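Local atomic coordinates of SPT6 (Antonospora locustae, PDB entry 2XP1), a protein that probably helps transcription elongation by using its tandem SH2 domains to bind RNA polymerase II. Residues R89-H101 and V153-I167. Residues are numbered along the deposited sequence; the frame is centred on the assembly and turned at random.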
# COMPACT_ATOMS: atom_id res chain seq x y z
N ARG A 89 14.70 -3.76 3.06
CA ARG A 89 14.85 -5.21 3.33
C ARG A 89 13.74 -6.08 2.72
O ARG A 89 14.04 -7.09 2.07
CB ARG A 89 15.08 -5.53 4.83
CG ARG A 89 16.46 -5.08 5.32
CD ARG A 89 16.93 -5.81 6.59
NE ARG A 89 16.80 -5.02 7.82
CZ ARG A 89 17.64 -4.04 8.22
NH1 ARG A 89 18.70 -3.69 7.49
NH2 ARG A 89 17.40 -3.41 9.37
N PRO A 90 12.46 -5.66 2.88
CA PRO A 90 11.37 -6.48 2.30
C PRO A 90 11.40 -6.50 0.79
O PRO A 90 11.04 -7.51 0.20
CB PRO A 90 10.09 -5.82 2.82
CG PRO A 90 10.54 -4.88 3.92
CD PRO A 90 11.93 -4.48 3.58
N ILE A 91 11.82 -5.40 0.16
CA ILE A 91 12.14 -5.43 -1.29
C ILE A 91 13.17 -6.51 -1.56
O ILE A 91 12.98 -7.34 -2.43
CB ILE A 91 12.54 -4.04 -1.88
CG1 ILE A 91 11.31 -3.10 -1.88
CG2 ILE A 91 13.00 -4.19 -3.27
CD1 ILE A 91 11.60 -1.64 -2.27
N LEU A 92 14.25 -6.54 -0.78
CA LEU A 92 15.31 -7.54 -1.00
C LEU A 92 14.80 -8.95 -0.78
O LEU A 92 15.19 -9.87 -1.51
CB LEU A 92 16.52 -7.27 -0.11
CG LEU A 92 17.11 -5.87 -0.25
CD1 LEU A 92 18.28 -5.65 0.72
CD2 LEU A 92 17.54 -5.60 -1.69
N ARG A 93 13.95 -9.13 0.22
CA ARG A 93 13.35 -10.43 0.51
C ARG A 93 12.51 -10.86 -0.69
O ARG A 93 12.62 -11.98 -1.17
CB ARG A 93 12.53 -10.40 1.83
CG ARG A 93 13.40 -10.55 3.12
CD ARG A 93 12.62 -10.22 4.40
NE ARG A 93 13.51 -10.10 5.56
CZ ARG A 93 13.67 -11.05 6.48
NH1 ARG A 93 13.00 -12.20 6.40
NH2 ARG A 93 14.51 -10.86 7.50
N ASN A 94 11.71 -9.94 -1.19
CA ASN A 94 11.00 -10.13 -2.44
C ASN A 94 11.89 -10.50 -3.65
O ASN A 94 11.64 -11.50 -4.32
CB ASN A 94 10.19 -8.88 -2.74
CG ASN A 94 8.93 -9.19 -3.42
OD1 ASN A 94 8.55 -10.35 -3.53
ND2 ASN A 94 8.25 -8.16 -3.89
N LEU A 95 12.92 -9.69 -3.93
CA LEU A 95 13.85 -9.97 -5.02
C LEU A 95 14.44 -11.36 -4.88
O LEU A 95 14.58 -12.08 -5.89
CB LEU A 95 14.99 -8.96 -5.04
CG LEU A 95 14.66 -7.54 -5.48
CD1 LEU A 95 15.89 -6.66 -5.33
CD2 LEU A 95 14.19 -7.55 -6.91
N LYS A 96 14.82 -11.75 -3.65
CA LYS A 96 15.41 -13.09 -3.45
C LYS A 96 14.47 -14.21 -3.93
O LYS A 96 14.91 -15.12 -4.64
CB LYS A 96 15.90 -13.33 -2.00
CG LYS A 96 16.25 -14.82 -1.66
CD LYS A 96 16.86 -15.03 -0.26
CE LYS A 96 16.78 -16.50 0.16
NZ LYS A 96 18.07 -17.26 0.04
N SER A 97 13.19 -14.13 -3.55
CA SER A 97 12.18 -15.16 -3.90
C SER A 97 12.00 -15.21 -5.38
O SER A 97 11.96 -16.29 -5.97
CB SER A 97 10.81 -14.83 -3.27
OG SER A 97 10.89 -14.74 -1.85
N ILE A 98 11.88 -14.03 -5.98
CA ILE A 98 11.62 -13.87 -7.39
C ILE A 98 12.68 -14.67 -8.15
O ILE A 98 12.33 -15.52 -8.97
CB ILE A 98 11.61 -12.37 -7.80
CG1 ILE A 98 10.28 -11.72 -7.40
CG2 ILE A 98 11.91 -12.18 -9.27
CD1 ILE A 98 10.29 -10.16 -7.39
N LYS A 99 13.95 -14.44 -7.84
CA LYS A 99 15.04 -15.06 -8.62
C LYS A 99 15.25 -16.52 -8.27
O LYS A 99 15.93 -17.24 -9.00
CB LYS A 99 16.34 -14.29 -8.46
CG LYS A 99 16.18 -12.82 -8.76
CD LYS A 99 17.52 -12.24 -9.08
CE LYS A 99 17.72 -10.91 -8.39
NZ LYS A 99 19.17 -10.57 -8.57
N ALA A 100 14.67 -16.94 -7.16
CA ALA A 100 14.66 -18.36 -6.80
C ALA A 100 13.64 -19.13 -7.63
O ALA A 100 13.80 -20.33 -7.89
CB ALA A 100 14.40 -18.56 -5.30
N HIS A 101 12.60 -18.44 -8.10
CA HIS A 101 11.48 -19.15 -8.69
C HIS A 101 11.89 -19.99 -9.88
O HIS A 101 12.71 -19.56 -10.71
CB HIS A 101 10.36 -18.20 -9.10
CG HIS A 101 9.03 -18.87 -9.20
ND1 HIS A 101 8.48 -19.25 -10.40
CD2 HIS A 101 8.16 -19.27 -8.24
CE1 HIS A 101 7.32 -19.84 -10.18
NE2 HIS A 101 7.10 -19.86 -8.88
N VAL A 153 7.50 -4.36 -8.23
CA VAL A 153 8.25 -5.04 -7.19
C VAL A 153 8.58 -4.10 -6.01
O VAL A 153 9.50 -3.27 -6.11
CB VAL A 153 9.58 -5.67 -7.70
CG1 VAL A 153 10.23 -6.43 -6.62
CG2 VAL A 153 9.35 -6.60 -8.91
N SER A 154 7.86 -4.30 -4.91
CA SER A 154 8.01 -3.53 -3.70
C SER A 154 8.17 -4.59 -2.59
O SER A 154 8.94 -5.54 -2.78
CB SER A 154 6.75 -2.67 -3.50
OG SER A 154 5.58 -3.52 -3.59
N ASP A 155 7.46 -4.49 -1.47
CA ASP A 155 7.50 -5.62 -0.53
C ASP A 155 6.60 -6.74 -1.01
O ASP A 155 6.68 -7.89 -0.56
CB ASP A 155 7.18 -5.22 0.91
CG ASP A 155 5.76 -4.78 1.10
OD1 ASP A 155 5.13 -5.27 2.07
OD2 ASP A 155 5.28 -3.95 0.30
N MET A 156 5.75 -6.37 -1.95
CA MET A 156 4.84 -7.31 -2.53
C MET A 156 5.03 -7.24 -4.00
O MET A 156 5.76 -6.41 -4.50
CB MET A 156 3.37 -6.96 -2.18
CG MET A 156 3.11 -6.84 -0.70
SD MET A 156 3.10 -8.39 0.23
CE MET A 156 1.56 -9.14 -0.22
N LEU A 157 4.37 -8.14 -4.68
CA LEU A 157 4.20 -8.10 -6.10
C LEU A 157 2.85 -7.44 -6.34
O LEU A 157 1.83 -7.86 -5.74
CB LEU A 157 4.22 -9.52 -6.66
CG LEU A 157 5.58 -10.21 -6.44
CD1 LEU A 157 5.68 -11.64 -7.02
CD2 LEU A 157 6.59 -9.36 -7.14
N THR A 158 2.84 -6.42 -7.20
CA THR A 158 1.60 -5.71 -7.49
C THR A 158 1.27 -5.79 -8.97
O THR A 158 2.12 -5.65 -9.82
CB THR A 158 1.65 -4.28 -6.99
OG1 THR A 158 2.95 -3.76 -7.24
CG2 THR A 158 1.44 -4.30 -5.52
N TYR A 159 0.01 -6.07 -9.24
CA TYR A 159 -0.45 -6.35 -10.57
C TYR A 159 -1.83 -5.70 -10.68
O TYR A 159 -2.82 -6.22 -10.13
CB TYR A 159 -0.50 -7.87 -10.79
CG TYR A 159 -1.30 -8.30 -12.00
CD1 TYR A 159 -0.71 -8.34 -13.26
CD2 TYR A 159 -2.64 -8.63 -11.90
CE1 TYR A 159 -1.43 -8.72 -14.39
CE2 TYR A 159 -3.38 -9.02 -13.05
CZ TYR A 159 -2.75 -9.06 -14.28
OH TYR A 159 -3.44 -9.43 -15.40
N ASN A 160 -1.90 -4.55 -11.35
CA ASN A 160 -3.15 -3.81 -11.48
C ASN A 160 -3.62 -3.42 -10.10
O ASN A 160 -2.92 -2.79 -9.33
CB ASN A 160 -4.25 -4.66 -12.14
CG ASN A 160 -4.07 -4.80 -13.63
OD1 ASN A 160 -3.13 -4.27 -14.19
ND2 ASN A 160 -5.00 -5.50 -14.28
N ASN A 161 -4.84 -3.84 -9.81
CA ASN A 161 -5.44 -3.62 -8.51
C ASN A 161 -4.76 -4.48 -7.44
O ASN A 161 -4.52 -4.03 -6.31
CB ASN A 161 -6.93 -3.92 -8.63
CG ASN A 161 -7.64 -2.92 -9.54
OD1 ASN A 161 -7.51 -1.71 -9.36
ND2 ASN A 161 -8.41 -3.42 -10.50
N SER A 162 -4.37 -5.69 -7.85
CA SER A 162 -4.09 -6.80 -6.94
C SER A 162 -2.64 -6.86 -6.42
O SER A 162 -1.76 -6.27 -6.97
CB SER A 162 -4.48 -8.09 -7.64
OG SER A 162 -5.83 -8.01 -8.05
N THR A 163 -2.44 -7.63 -5.37
CA THR A 163 -1.20 -7.65 -4.61
C THR A 163 -0.90 -9.10 -4.19
O THR A 163 -1.81 -9.84 -3.85
CB THR A 163 -1.30 -6.61 -3.44
OG1 THR A 163 -1.05 -5.30 -3.96
CG2 THR A 163 -0.31 -6.86 -2.33
N PHE A 164 0.39 -9.49 -4.26
CA PHE A 164 0.85 -10.88 -4.00
C PHE A 164 2.19 -10.97 -3.23
O PHE A 164 3.13 -10.18 -3.46
CB PHE A 164 0.97 -11.66 -5.33
CG PHE A 164 -0.23 -11.53 -6.22
CD1 PHE A 164 -0.24 -10.60 -7.25
CD2 PHE A 164 -1.37 -12.31 -6.00
CE1 PHE A 164 -1.34 -10.45 -8.05
CE2 PHE A 164 -2.49 -12.17 -6.81
CZ PHE A 164 -2.47 -11.23 -7.84
N LYS A 165 2.28 -11.93 -2.30
CA LYS A 165 3.55 -12.17 -1.60
C LYS A 165 4.66 -12.76 -2.48
O LYS A 165 5.85 -12.49 -2.26
CB LYS A 165 3.34 -12.98 -0.30
CG LYS A 165 2.84 -14.40 -0.42
CD LYS A 165 3.26 -15.17 0.83
CE LYS A 165 2.74 -16.60 0.88
NZ LYS A 165 3.01 -17.23 2.21
N ASP A 166 4.28 -13.53 -3.50
CA ASP A 166 5.23 -14.26 -4.35
C ASP A 166 4.61 -14.63 -5.71
O ASP A 166 3.39 -14.53 -5.90
CB ASP A 166 5.78 -15.53 -3.64
CG ASP A 166 4.68 -16.54 -3.23
OD1 ASP A 166 3.52 -16.46 -3.72
OD2 ASP A 166 4.97 -17.44 -2.39
N ILE A 167 5.46 -15.06 -6.63
CA ILE A 167 5.07 -15.46 -7.99
C ILE A 167 3.97 -16.53 -8.04
O ILE A 167 3.00 -16.46 -8.88
CB ILE A 167 6.32 -15.95 -8.75
CG1 ILE A 167 7.26 -14.75 -9.05
CG2 ILE A 167 5.96 -16.78 -10.00
CD1 ILE A 167 8.53 -15.16 -9.79
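H101 carries its ring anti to the backbone N (chi1 -157°), and I167 carries CG2 likewise, with CG1 anti to the carbonyl carbon; these torsions bring the ring and the branched methyl together at the first residue of helix 167-175. I167 CG2 sits over one face of the imidazole, 3.4 Å from the ring centroid and 12° off its normal, a CH-pi contact, while I167 CD1 reaches H101 CB at 3.6 Å. With the methyl over its face, the ring also accepts a bond at ND1 from the backbone N of K103 and bonds through NE2 to D168, which together should fix its rotation. One turn back, I98 CD1 meets V153 CG1 tip to tip at 3.8 Å and lies alongside L157 CD2, the two side chains running antiparallel; F129 and L137 extend this apolar layer. N94 is the polar link. Its amide ND2 donates to S154 O (2.9 Å, 155° at the hydrogen), approaching from above the carbonyl plane, and lies 3.1 Å from M156 O. The same S154 oxygen receives a CA-H...O contact from I91, and P90 CB rests on D155 CB at 3.5 Å. An alanine at N94 would remove the amide and is likely to leave S154 O without its side-chain donor and the 154-156 loop less firmly held to the helix. Helix 80-100 therefore holds the connection between strands 146-153 and 157-159 by one buried amide set among apolar contacts, and the bonds of H101 are consistent with a neutral ring protonated on NE2, though the D168 carboxylate could favour a charged one.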